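Local coordinates for protein 2-dehydropantoate 2-reductase (PDB 3WFI) that acts as an NAD-dependent D-mandelate dehydrogenase of the ketopantoate reductase family, with a Rossmann-fold coenzyme domain followed by a helical C-terminal domain, at residues Ile74-Lys79 with Lys85-Ile90; Thr98-Leu103 with Lys115-Glu120; Gly192-Leu197 with Ala206-Thr211; Thr213-Val218 with Glu240-Cys245. All coordinates share one frame; numbering follows the deposited sequence.

Contact 1. Residues Ile74-Lys79 with Lys85-Ile90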
loop_
_atom_site.group_PDB
_atom_site.type_symbol
_atom_site.label_atom_id
_atom_site.label_comp_id
_atom_site.label_asym_id
_atom_site.label_seq_id
_atom_site.Cartn_x
_atom_site.Cartn_y
_atom_site.Cartn_z
ATOM N N ILE B 74 -13.824 -23.418 27.975
ATOM C CA ILE B 74 -14.424 -22.212 27.420
ATOM C C ILE B 74 -14.571 -22.420 25.914
ATOM O O ILE B 74 -13.591 -22.715 25.215
ATOM C CB ILE B 74 -13.553 -20.975 27.701
ATOM C CG1 ILE B 74 -13.339 -20.786 29.199
ATOM C CG2 ILE B 74 -14.168 -19.716 27.090
ATOM C CD1 ILE B 74 -12.314 -19.723 29.533
ATOM N N ILE B 75 -15.787 -22.256 25.410
ATOM C CA ILE B 75 -16.032 -22.249 23.964
ATOM C C ILE B 75 -16.310 -20.811 23.536
ATOM O O ILE B 75 -17.243 -20.172 24.024
ATOM C CB ILE B 75 -17.208 -23.163 23.559
ATOM C CG1 ILE B 75 -17.079 -24.525 24.241
ATOM C CG2 ILE B 75 -17.258 -23.329 22.041
ATOM C CD1 ILE B 75 -18.199 -25.494 23.913
ATOM N N LEU B 76 -15.474 -20.305 22.625
ATOM C CA LEU B 76 -15.489 -18.902 22.237
ATOM C C LEU B 76 -16.340 -18.682 20.995
ATOM O O LEU B 76 -16.084 -19.299 19.956
ATOM C CB LEU B 76 -14.060 -18.425 21.931
ATOM C CG LEU B 76 -13.054 -18.386 23.092
ATOM C CD1 LEU B 76 -11.653 -18.200 22.534
ATOM C CD2 LEU B 76 -13.379 -17.275 24.065
ATOM N N PHE B 77 -17.326 -17.796 21.122
ATOM C CA PHE B 77 -18.155 -17.331 20.005
ATOM C C PHE B 77 -18.151 -15.798 19.998
ATOM O O PHE B 77 -19.212 -15.174 20.017
ATOM C CB PHE B 77 -19.610 -17.796 20.160
ATOM C CG PHE B 77 -19.784 -19.281 20.103
ATOM C CD1 PHE B 77 -19.872 -19.924 18.882
ATOM C CD2 PHE B 77 -19.830 -20.040 21.264
ATOM C CE1 PHE B 77 -20.008 -21.299 18.814
ATOM C CE2 PHE B 77 -19.973 -21.422 21.202
ATOM C CZ PHE B 77 -20.064 -22.044 19.974
ATOM N N THR B 78 -16.971 -15.200 20.028
ATOM C CA THR B 78 -16.832 -13.747 20.084
ATOM C C THR B 78 -16.051 -13.279 18.861
ATOM O O THR B 78 -15.010 -13.848 18.548
ATOM C CB THR B 78 -16.057 -13.312 21.347
ATOM O OG1 THR B 78 -16.809 -13.635 22.519
ATOM C CG2 THR B 78 -15.808 -11.823 21.348
ATOM N N LYS B 79 -16.520 -12.224 18.203
ATOM C CA LYS B 79 -15.777 -11.647 17.076
ATOM C C LYS B 79 -14.363 -11.228 17.476
ATOM O O LYS B 79 -14.104 -10.882 18.631
ATOM C CB LYS B 79 -16.527 -10.447 16.485
ATOM C CG LYS B 79 -17.815 -10.837 15.785
ATOM C CD LYS B 79 -18.704 -9.623 15.494
ATOM C CE LYS B 79 -19.329 -9.720 14.116
ATOM N NZ LYS B 79 -20.023 -8.475 13.688
ATOM N N LYS B 85 -10.991 -8.393 24.983
ATOM C CA LYS B 85 -11.828 -7.849 26.045
ATOM C C LYS B 85 -12.668 -8.933 26.761
ATOM O O LYS B 85 -12.744 -8.942 27.991
ATOM C CB LYS B 85 -12.727 -6.749 25.467
ATOM C CG LYS B 85 -13.690 -6.123 26.453
ATOM C CD LYS B 85 -12.946 -5.638 27.667
ATOM C CE LYS B 85 -13.821 -4.808 28.577
ATOM N NZ LYS B 85 -12.967 -4.085 29.556
ATOM N N MET B 86 -13.295 -9.827 25.993
ATOM C CA MET B 86 -14.035 -10.956 26.561
ATOM C C MET B 86 -13.121 -11.766 27.489
ATOM O O MET B 86 -13.458 -12.019 28.650
ATOM C CB MET B 86 -14.608 -11.847 25.452
ATOM C CG MET B 86 -15.245 -13.156 25.923
ATOM S SD MET B 86 -16.686 -12.926 26.993
ATOM C CE MET B 86 -17.958 -12.652 25.760
ATOM N N LEU B 87 -11.954 -12.142 26.994
ATOM C CA LEU B 87 -11.000 -12.915 27.797
ATOM C C LEU B 87 -10.586 -12.176 29.056
ATOM O O LEU B 87 -10.553 -12.776 30.130
ATOM C CB LEU B 87 -9.766 -13.289 26.972
ATOM C CG LEU B 87 -10.067 -14.333 25.889
ATOM C CD1 LEU B 87 -8.890 -14.462 24.931
ATOM C CD2 LEU B 87 -10.408 -15.672 26.508
ATOM N N GLN B 88 -10.285 -10.881 28.926
ATOM C CA GLN B 88 -9.945 -10.046 30.074
ATOM C C GLN B 88 -11.068 -10.085 31.098
ATOM O O GLN B 88 -10.823 -10.265 32.279
ATOM C CB GLN B 88 -9.686 -8.581 29.651
ATOM C CG GLN B 88 -8.305 -8.340 29.043
ATOM C CD GLN B 88 -8.155 -6.957 28.395
ATOM O OE1 GLN B 88 -9.096 -6.159 28.358
ATOM N NE2 GLN B 88 -6.969 -6.686 27.857
ATOM N N ASP B 89 -12.299 -9.916 30.629
ATOM C CA ASP B 89 -13.466 -9.943 31.508
ATOM C C ASP B 89 -13.732 -11.290 32.184
ATOM O O ASP B 89 -14.241 -11.314 33.295
ATOM C CB ASP B 89 -14.722 -9.529 30.741
ATOM C CG ASP B 89 -14.788 -8.034 30.490
ATOM O OD1 ASP B 89 -14.066 -7.282 31.170
ATOM O OD2 ASP B 89 -15.563 -7.618 29.610
ATOM N N ILE B 90 -13.436 -12.401 31.522
ATOM C CA ILE B 90 -13.794 -13.716 32.069
ATOM C C ILE B 90 -12.623 -14.475 32.687
ATOM O O ILE B 90 -12.792 -15.638 33.077
ATOM C CB ILE B 90 -14.494 -14.611 31.018
ATOM C CG1 ILE B 90 -13.514 -15.103 29.944
ATOM C CG2 ILE B 90 -15.669 -13.872 30.395
ATOM C CD1 ILE B 90 -14.126 -16.061 28.942
#
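I74 and L76 of the strand and T78 of the loop after it each meet one residue of the following helix, I90, L87 and M86 in that order, so the strand and the helix run in opposing directions. The first pair meets head-on: I74 and I90 reach toward each other tip to tip. I90 CD1 comes to 4.1 Å from I74 CG2 and to the same distance from CD1 of I74, so one methyl sits against both branches. I90 can point its longer branch that way because its CG1 lies between the backbone N and the carbonyl carbon (chi1 72°), a crowded position. L76 and L87 are turned differently. Their side chains cross at about a right angle and meet through single methyls, CD2 of L76 to CD2 of L87 at 4.2 Å. At the third step T78 meets a bent methionine chain that passes it obliquely. M86 curls at chi2 and chi3, bringing CE to 3.6 Å from T78 OG1. Its CG, anti to the backbone N (chi1 172°), is 3.8 Å from that oxygen. The hydroxyl lies against carbons of M86, but its polar need is met by a hydrogen bond to A6 O on strand 2-6. All six of these residues are buried, and A6 also touches I74, L76 and M86. This is the beta-alpha packing of a Rossmann fold: helix 80-90 packs on one face of the sheet, against its parallel strands, and the loop leading into it carries the NAD(+)-binding residue K79, with Q82 following in the helix's first turn.

Contact 2. Residues Thr98-Leu103 with Lys115-Glu120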
loop_
_atom_site.group_PDB
_atom_site.type_symbol
_atom_site.label_atom_id
_atom_site.label_comp_id
_atom_site.label_asym_id
_atom_site.label_seq_id
_atom_site.Cartn_x
_atom_site.Cartn_y
_atom_site.Cartn_z
ATOM N N THR B 98 -7.808 -25.354 32.367
ATOM C CA THR B 98 -8.934 -24.931 31.544
ATOM C C THR B 98 -8.547 -24.973 30.074
ATOM O O THR B 98 -7.498 -24.446 29.676
ATOM C CB THR B 98 -9.409 -23.520 31.904
ATOM O OG1 THR B 98 -9.954 -23.527 33.230
ATOM C CG2 THR B 98 -10.472 -23.036 30.917
ATOM N N GLU B 99 -9.395 -25.612 29.277
ATOM C CA GLU B 99 -9.174 -25.692 27.842
ATOM C C GLU B 99 -10.026 -24.639 27.158
ATOM O O GLU B 99 -11.100 -24.274 27.666
ATOM C CB GLU B 99 -9.497 -27.100 27.327
ATOM C CG GLU B 99 -8.598 -28.145 27.952
ATOM C CD GLU B 99 -8.729 -29.510 27.327
ATOM O OE1 GLU B 99 -9.851 -29.991 27.110
ATOM O OE2 GLU B 99 -7.676 -30.125 27.074
ATOM N N VAL B 100 -9.539 -24.149 26.023
ATOM C CA VAL B 100 -10.255 -23.154 25.244
ATOM C C VAL B 100 -10.454 -23.672 23.826
ATOM O O VAL B 100 -9.492 -24.027 23.147
ATOM C CB VAL B 100 -9.484 -21.821 25.158
ATOM C CG1 VAL B 100 -10.246 -20.811 24.303
ATOM C CG2 VAL B 100 -9.221 -21.242 26.543
ATOM N N LEU B 101 -11.705 -23.698 23.384
ATOM C CA LEU B 101 -12.042 -24.087 22.018
ATOM C C LEU B 101 -12.540 -22.862 21.287
ATOM O O LEU B 101 -13.564 -22.281 21.662
ATOM C CB LEU B 101 -13.124 -25.179 22.011
ATOM C CG LEU B 101 -13.716 -25.534 20.644
ATOM C CD1 LEU B 101 -12.649 -26.017 19.674
ATOM C CD2 LEU B 101 -14.809 -26.580 20.808
ATOM N N CYS B 102 -11.793 -22.453 20.266
ATOM C CA CYS B 102 -12.174 -21.323 19.458
ATOM C C CYS B 102 -12.954 -21.783 18.232
ATOM O O CYS B 102 -12.500 -22.643 17.479
ATOM C CB CYS B 102 -10.943 -20.534 19.009
ATOM S SG CYS B 102 -11.448 -19.049 18.119
ATOM N N LEU B 103 -14.144 -21.227 18.062
ATOM C CA LEU B 103 -14.937 -21.457 16.859
ATOM C C LEU B 103 -15.021 -20.173 16.029
ATOM O O LEU B 103 -15.867 -20.050 15.144
ATOM C CB LEU B 103 -16.321 -21.999 17.222
ATOM C CG LEU B 103 -16.512 -23.493 17.430
ATOM C CD1 LEU B 103 -15.210 -24.231 17.648
ATOM C CD2 LEU B 103 -17.501 -23.778 18.543
ATOM N N LYS B 115 -2.289 -15.467 25.958
ATOM C CA LYS B 115 -2.047 -14.587 27.106
ATOM C C LYS B 115 -2.750 -15.091 28.366
ATOM O O LYS B 115 -2.368 -14.712 29.482
ATOM C CB LYS B 115 -2.485 -13.150 26.786
ATOM C CG LYS B 115 -1.610 -12.478 25.733
ATOM C CD LYS B 115 -2.227 -11.233 25.096
ATOM C CE LYS B 115 -1.374 -10.691 23.947
ATOM N NZ LYS B 115 -2.036 -9.558 23.233
ATOM N N PHE B 116 -3.755 -15.957 28.184
ATOM C CA PHE B 116 -4.647 -16.400 29.274
ATOM C C PHE B 116 -4.566 -17.884 29.589
ATOM O O PHE B 116 -4.809 -18.282 30.722
ATOM C CB PHE B 116 -6.098 -16.035 28.921
ATOM C CG PHE B 116 -6.305 -14.566 28.709
ATOM C CD1 PHE B 116 -6.707 -13.752 29.751
ATOM C CD2 PHE B 116 -6.078 -13.993 27.468
ATOM C CE1 PHE B 116 -6.898 -12.386 29.555
ATOM C CE2 PHE B 116 -6.267 -12.631 27.263
ATOM C CZ PHE B 116 -6.670 -11.826 28.314
ATOM N N VAL B 117 -4.271 -18.703 28.579
ATOM C CA VAL B 117 -4.045 -20.128 28.773
ATOM C C VAL B 117 -2.867 -20.566 27.909
ATOM O O VAL B 117 -2.653 -20.007 26.831
ATOM C CB VAL B 117 -5.301 -20.992 28.459
ATOM C CG1 VAL B 117 -6.533 -20.475 29.203
ATOM C CG2 VAL B 117 -5.574 -21.049 26.970
ATOM N N PRO B 118 -2.091 -21.563 28.375
ATOM C CA PRO B 118 -0.993 -22.055 27.535
ATOM C C PRO B 118 -1.484 -22.689 26.229
ATOM O O PRO B 118 -2.604 -23.188 26.159
ATOM C CB PRO B 118 -0.318 -23.107 28.410
ATOM C CG PRO B 118 -1.355 -23.517 29.395
ATOM C CD PRO B 118 -2.175 -22.290 29.650
ATOM N N MET B 119 -0.622 -22.660 25.222
ATOM C CA MET B 119 -0.901 -23.189 23.904
ATOM C C MET B 119 -1.394 -24.637 23.938
ATOM O O MET B 119 -2.279 -25.008 23.166
ATOM C CB MET B 119 0.374 -23.085 23.044
ATOM C CG MET B 119 0.153 -23.220 21.549
ATOM S SD MET B 119 -1.018 -22.024 20.886
ATOM C CE MET B 119 -0.233 -20.442 21.202
ATOM N N GLU B 120 -0.839 -25.439 24.849
ATOM C CA GLU B 120 -1.209 -26.852 24.992
ATOM C C GLU B 120 -2.700 -27.047 25.309
ATOM O O GLU B 120 -3.259 -28.117 25.063
ATOM C CB GLU B 120 -0.302 -27.584 26.011
ATOM C CG GLU B 120 -0.788 -27.590 27.458
ATOM C CD GLU B 120 0.143 -28.298 28.447
ATOM O OE1 GLU B 120 1.223 -27.751 28.755
ATOM O OE2 GLU B 120 -0.219 -29.379 28.955
#
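V100 and V117 carry this contact, and its tight part lies between their methyl groups. CG2 of V100 is 3.7 Å from CG2 of V117 and 3.9 Å from V117 CG1, so a single methyl of the strand residue rests against both branches of its partner, with the two side chains set at a slant to one another. V117 offers both methyls because CG1 stands opposite the carbonyl carbon (chi1 -52°) while CG2 lies between N and C. Its CG1 also brushes the backbone of the strand, 4.1 Å from T98 O. No hydrogen bond joins the two segments. The T98 hydroxyl is engaged with V71 O instead.

Away from this valine pair the loop drifts off. P118 and E120 are exposed, and the P118 ring stays clear of the strand. K115, also exposed, makes a salt bridge to E84. F116 turns its ring to L87 and Q88 of helix 80-90.

Strand 98-102 is an inner strand of the large sheet, flanked by strands 71-76 and 122-127. V100 is paired through its backbone with N121 and Y123, and V117 also leans on I122. The loop 115-120 thus descends from helix 109-113 over the start of strand 98-102 and then feeds the next strand of the sheet.

Contact 3. Residues Gly192-Leu197 with Ala206-Thr211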
loop_
_atom_site.group_PDB
_atom_site.type_symbol
_atom_site.label_atom_id
_atom_site.label_comp_id
_atom_site.label_asym_id
_atom_site.label_seq_id
_atom_site.Cartn_x
_atom_site.Cartn_y
_atom_site.Cartn_z
ATOM N N GLY B 192 -6.751 -11.894 3.621
ATOM C CA GLY B 192 -5.639 -10.960 3.625
ATOM C C GLY B 192 -5.249 -10.382 2.275
ATOM O O GLY B 192 -4.304 -9.595 2.196
ATOM N N THR B 193 -5.966 -10.765 1.212
ATOM C CA THR B 193 -5.695 -10.272 -0.129
ATOM C C THR B 193 -6.893 -9.539 -0.705
ATOM O O THR B 193 -6.800 -8.360 -1.002
ATOM C CB THR B 193 -5.245 -11.392 -1.087
ATOM O OG1 THR B 193 -6.163 -12.496 -1.039
ATOM C CG2 THR B 193 -3.868 -11.878 -0.702
ATOM N N MET B 194 -8.019 -10.237 -0.849
ATOM C CA MET B 194 -9.192 -9.656 -1.498
ATOM C C MET B 194 -9.719 -8.445 -0.741
ATOM O O MET B 194 -9.988 -7.401 -1.347
ATOM C CB MET B 194 -10.309 -10.710 -1.628
ATOM C CG MET B 194 -9.970 -11.896 -2.514
ATOM S SD MET B 194 -9.495 -11.451 -4.209
ATOM C CE MET B 194 -7.711 -11.680 -4.110
ATOM N N ASN B 195 -9.825 -8.576 0.580
ATOM C CA ASN B 195 -10.398 -7.533 1.426
ATOM C C ASN B 195 -9.648 -6.197 1.342
ATOM O O ASN B 195 -10.221 -5.189 0.925
ATOM C CB ASN B 195 -10.470 -7.993 2.878
ATOM C CG ASN B 195 -11.708 -8.824 3.172
ATOM O OD1 ASN B 195 -12.827 -8.481 2.747
ATOM N ND2 ASN B 195 -11.522 -9.914 3.905
ATOM N N GLY B 196 -8.387 -6.188 1.776
ATOM C CA GLY B 196 -7.571 -4.970 1.765
ATOM C C GLY B 196 -7.379 -4.337 0.404
ATOM O O GLY B 196 -7.521 -3.112 0.264
ATOM N N LEU B 197 -7.056 -5.154 -0.600
ATOM C CA LEU B 197 -6.792 -4.643 -1.952
ATOM C C LEU B 197 -8.022 -4.027 -2.582
ATOM O O LEU B 197 -7.942 -2.951 -3.181
ATOM C CB LEU B 197 -6.219 -5.748 -2.861
ATOM C CG LEU B 197 -4.854 -6.290 -2.451
ATOM C CD1 LEU B 197 -4.473 -7.489 -3.297
ATOM C CD2 LEU B 197 -3.758 -5.216 -2.506
ATOM N N ALA B 206 -13.589 -9.077 -9.221
ATOM C CA ALA B 206 -13.365 -9.204 -10.658
ATOM C C ALA B 206 -12.527 -8.056 -11.222
ATOM O O ALA B 206 -11.638 -8.286 -12.037
ATOM C CB ALA B 206 -14.685 -9.300 -11.407
ATOM N N GLU B 207 -12.813 -6.825 -10.812
ATOM C CA GLU B 207 -12.032 -5.683 -11.302
ATOM C C GLU B 207 -10.584 -5.724 -10.774
ATOM O O GLU B 207 -9.637 -5.372 -11.480
ATOM C CB GLU B 207 -12.711 -4.357 -10.960
ATOM C CG GLU B 207 -14.061 -4.102 -11.650
ATOM C CD GLU B 207 -14.870 -2.957 -11.035
ATOM O OE1 GLU B 207 -14.763 -2.685 -9.807
ATOM O OE2 GLU B 207 -15.657 -2.332 -11.791
ATOM N N LEU B 208 -10.408 -6.180 -9.543
ATOM C CA LEU B 208 -9.054 -6.368 -9.029
ATOM C C LEU B 208 -8.286 -7.348 -9.928
ATOM O O LEU B 208 -7.145 -7.077 -10.343
ATOM C CB LEU B 208 -9.100 -6.867 -7.583
ATOM C CG LEU B 208 -7.775 -7.271 -6.951
ATOM C CD1 LEU B 208 -6.797 -6.103 -6.904
ATOM C CD2 LEU B 208 -8.034 -7.837 -5.567
ATOM N N GLY B 209 -8.935 -8.466 -10.255
ATOM C CA GLY B 209 -8.334 -9.495 -11.091
ATOM C C GLY B 209 -7.990 -9.064 -12.505
ATOM O O GLY B 209 -7.085 -9.615 -13.112
ATOM N N LYS B 210 -8.698 -8.063 -13.020
ATOM C CA LYS B 210 -8.379 -7.486 -14.326
ATOM C C LYS B 210 -7.131 -6.595 -14.341
ATOM O O LYS B 210 -6.655 -6.236 -15.424
ATOM C CB LYS B 210 -9.574 -6.694 -14.854
ATOM C CG LYS B 210 -10.757 -7.577 -15.155
ATOM C CD LYS B 210 -11.883 -6.787 -15.800
ATOM C CE LYS B 210 -13.237 -7.314 -15.365
ATOM N NZ LYS B 210 -14.312 -6.584 -16.088
ATOM N N THR B 211 -6.567 -6.263 -13.177
ATOM C CA THR B 211 -5.365 -5.420 -13.155
ATOM C C THR B 211 -4.084 -6.223 -13.429
ATOM O O THR B 211 -4.033 -7.423 -13.159
ATOM C CB THR B 211 -5.263 -4.649 -11.827
ATOM O OG1 THR B 211 -4.943 -5.547 -10.754
ATOM C CG2 THR B 211 -6.593 -3.942 -11.522
#
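The backbones come nearest at L197 and L208, whose CA atoms are 7.6 Å apart, where the first turn of helix 194-201 meets the short helix 205-209. Nearly everything across the gap is done by L208, a buried residue that inserts its isobutyl end between M194 and L197. Its CG is anti to the backbone N (chi1 173°), which drives the branch forward. CD2 sits 3.9 Å from L197 CB, and CD1 touches that CB at 4.1 Å, so both methyls face the root of L197 and not its tip. The same CD2 is 4.1 Å from M194 CE, the end of a doubly bent chain that slants past the leucine.

The carbonyl of L208 is also gripped from its own segment. L208 O accepts two bonds from T211, from its backbone N at 3.0 Å and from its hydroxyl OG1 at 2.7 Å, the latter lying in the carbonyl plane with a C=O...O angle of 157°.

L208 also reaches C198 and L201 on helix 194-201 and A214 on helix 214-231, while M194 extends to V218. F297 and A304 of the second subunit pack on L197 and T211 respectively, placing this pair of helices against the second subunit.

Contact 4. Residues Thr213-Val218 with Glu240-Cys245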
loop_
_atom_site.group_PDB
_atom_site.type_symbol
_atom_site.label_atom_id
_atom_site.label_comp_id
_atom_site.label_asym_id
_atom_site.label_seq_id
_atom_site.Cartn_x
_atom_site.Cartn_y
_atom_site.Cartn_z
ATOM N N THR B 213 -1.150 -6.040 -12.044
ATOM C CA THR B 213 -0.317 -6.316 -10.857
ATOM C C THR B 213 -1.004 -7.114 -9.742
ATOM O O THR B 213 -0.379 -7.416 -8.714
ATOM C CB THR B 213 0.219 -4.995 -10.253
ATOM O OG1 THR B 213 -0.867 -4.102 -9.985
ATOM C CG2 THR B 213 1.228 -4.334 -11.212
ATOM N N ALA B 214 -2.285 -7.448 -9.912
ATOM C CA ALA B 214 -3.011 -8.172 -8.865
ATOM C C ALA B 214 -2.287 -9.482 -8.518
ATOM O O ALA B 214 -2.155 -9.834 -7.360
ATOM C CB ALA B 214 -4.458 -8.421 -9.279
ATOM N N HIS B 215 -1.788 -10.183 -9.522
ATOM C CA HIS B 215 -1.131 -11.457 -9.260
ATOM C C HIS B 215 0.109 -11.261 -8.391
ATOM O O HIS B 215 0.304 -11.973 -7.420
ATOM C CB HIS B 215 -0.767 -12.191 -10.557
ATOM C CG HIS B 215 0.083 -13.396 -10.322
ATOM N ND1 HIS B 215 -0.422 -14.561 -9.789
ATOM C CD2 HIS B 215 1.404 -13.613 -10.517
ATOM C CE1 HIS B 215 0.553 -15.443 -9.663
ATOM N NE2 HIS B 215 1.673 -14.890 -10.090
ATOM N N LYS B 216 0.926 -10.270 -8.740
ATOM C CA LYS B 216 2.111 -9.980 -7.975
ATOM C C LYS B 216 1.756 -9.617 -6.525
ATOM O O LYS B 216 2.413 -10.065 -5.586
ATOM C CB LYS B 216 2.924 -8.874 -8.632
ATOM C CG LYS B 216 4.055 -8.328 -7.768
ATOM C CD LYS B 216 5.122 -9.387 -7.478
ATOM C CE LYS B 216 6.408 -8.764 -6.939
ATOM N NZ LYS B 216 6.157 -7.948 -5.731
ATOM N N MET B 217 0.735 -8.800 -6.343
ATOM C CA MET B 217 0.389 -8.337 -4.988
ATOM C C MET B 217 -0.149 -9.496 -4.140
ATOM O O MET B 217 0.227 -9.662 -2.981
ATOM C CB MET B 217 -0.618 -7.194 -5.065
ATOM C CG MET B 217 -0.016 -5.928 -5.660
ATOM S SD MET B 217 -1.115 -4.491 -5.630
ATOM C CE MET B 217 -2.371 -5.006 -6.821
ATOM N N VAL B 218 -1.010 -10.303 -4.743
ATOM C CA VAL B 218 -1.546 -11.489 -4.085
ATOM C C VAL B 218 -0.403 -12.459 -3.738
ATOM O O VAL B 218 -0.314 -12.922 -2.610
ATOM C CB VAL B 218 -2.644 -12.177 -4.948
ATOM C CG1 VAL B 218 -2.998 -13.566 -4.407
ATOM C CG2 VAL B 218 -3.889 -11.297 -5.007
ATOM N N GLU B 240 -1.043 -23.301 -4.841
ATOM C CA GLU B 240 -2.468 -23.615 -4.698
ATOM C C GLU B 240 -3.188 -22.498 -3.970
ATOM O O GLU B 240 -4.249 -22.047 -4.414
ATOM C CB GLU B 240 -2.684 -24.942 -3.979
ATOM C CG GLU B 240 -4.106 -25.481 -4.081
ATOM C CD GLU B 240 -5.130 -24.755 -3.201
ATOM O OE1 GLU B 240 -4.811 -24.363 -2.046
ATOM O OE2 GLU B 240 -6.278 -24.578 -3.662
ATOM N N VAL B 241 -2.605 -22.028 -2.874
ATOM C CA VAL B 241 -3.248 -20.966 -2.105
ATOM C C VAL B 241 -3.423 -19.698 -2.938
ATOM O O VAL B 241 -4.488 -19.076 -2.904
ATOM C CB VAL B 241 -2.529 -20.698 -0.772
ATOM C CG1 VAL B 241 -3.096 -19.462 -0.083
ATOM C CG2 VAL B 241 -2.661 -21.916 0.130
ATOM N N ILE B 242 -2.396 -19.338 -3.707
ATOM C CA ILE B 242 -2.481 -18.215 -4.627
ATOM C C ILE B 242 -3.631 -18.424 -5.623
ATOM O O ILE B 242 -4.458 -17.529 -5.827
ATOM C CB ILE B 242 -1.151 -17.989 -5.384
ATOM C CG1 ILE B 242 -0.084 -17.471 -4.419
ATOM C CG2 ILE B 242 -1.338 -16.987 -6.516
ATOM C CD1 ILE B 242 1.345 -17.590 -4.918
ATOM N N ALA B 243 -3.685 -19.600 -6.240
ATOM C CA ALA B 243 -4.775 -19.914 -7.190
ATOM C C ALA B 243 -6.141 -19.805 -6.508
ATOM O O ALA B 243 -7.104 -19.289 -7.087
ATOM C CB ALA B 243 -4.588 -21.301 -7.789
ATOM N N HIS B 244 -6.207 -20.248 -5.259
ATOM C CA HIS B 244 -7.457 -20.173 -4.489
ATOM C C HIS B 244 -7.897 -18.723 -4.234
ATOM O O HIS B 244 -9.077 -18.384 -4.371
ATOM C CB HIS B 244 -7.303 -20.929 -3.169
ATOM C CG HIS B 244 -8.531 -20.902 -2.312
ATOM N ND1 HIS B 244 -9.744 -21.386 -2.745
ATOM C CD2 HIS B 244 -8.730 -20.466 -1.045
ATOM C CE1 HIS B 244 -10.646 -21.240 -1.787
ATOM N NE2 HIS B 244 -10.059 -20.671 -0.751
ATOM N N CYS B 245 -6.950 -17.866 -3.851
ATOM C CA CYS B 245 -7.216 -16.432 -3.753
ATOM C C CYS B 245 -7.735 -15.874 -5.086
ATOM O O CYS B 245 -8.720 -15.122 -5.112
ATOM C CB CYS B 245 -5.941 -15.683 -3.348
ATOM S SG CYS B 245 -5.393 -16.019 -1.664
#
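V218 and I242 bury the most surface here, with H215 next. V218 belongs to helix 214-231 and I242 to helix 238-246. The short helical segments cross at 128° between their N-to-C directions, nearer to perpendicular than to antiparallel, with axes 10.5 Å apart at their nearest. V218 does the reaching through one branch: CG1, anti to the backbone N at chi1 168°, lies 3.8 Å from CB of C245 and 4.3 Å from I242 CG2. One methyl therefore rests between two residues a turn apart on the facing helix.

I242 answers with its short branch. The CG2 methyl that looks toward V218 is also 4.0 Å from CE1 of H215, approaching the imidazole obliquely while the two side chains cross at about a right angle. H215 lies one turn before V218 at the exposed margin, so the contact passes from a buried valine and cysteine outward to a solvent-side ring. The ring also has its ND1 hydrogen-bonded to E246 OE2. K216, next in sequence, makes a salt bridge to E300 of the second subunit.

No hydrogen bond links the two segments directly, so their attraction rests on close methyl and methylene packing. The bond between H215 and E246 adds a polar tie at the open edge, and the carboxylate may well favour a protonated imidazole there.

From the N terminus, contact 1 closes the short connection from strand 71-76 into helix 80-90. Contact 2 then closes the next crossover, from strand 98-102 past helix 109-113. The two are joined by the sheet itself, through I74 N with E99 O and I74 O with L101 N, and belong to the coenzyme domain. Contact 3 closes a short connection between helices 194-201 and 205-209, and contact 4 a longer excursion along helix 214-231 and back, both in the C-terminal helical domain. M194 and V218 touch where these latter two meet. All four follow in series, none nested or crossing, and the centres of contacts 1 and 4 are about 34 Å apart.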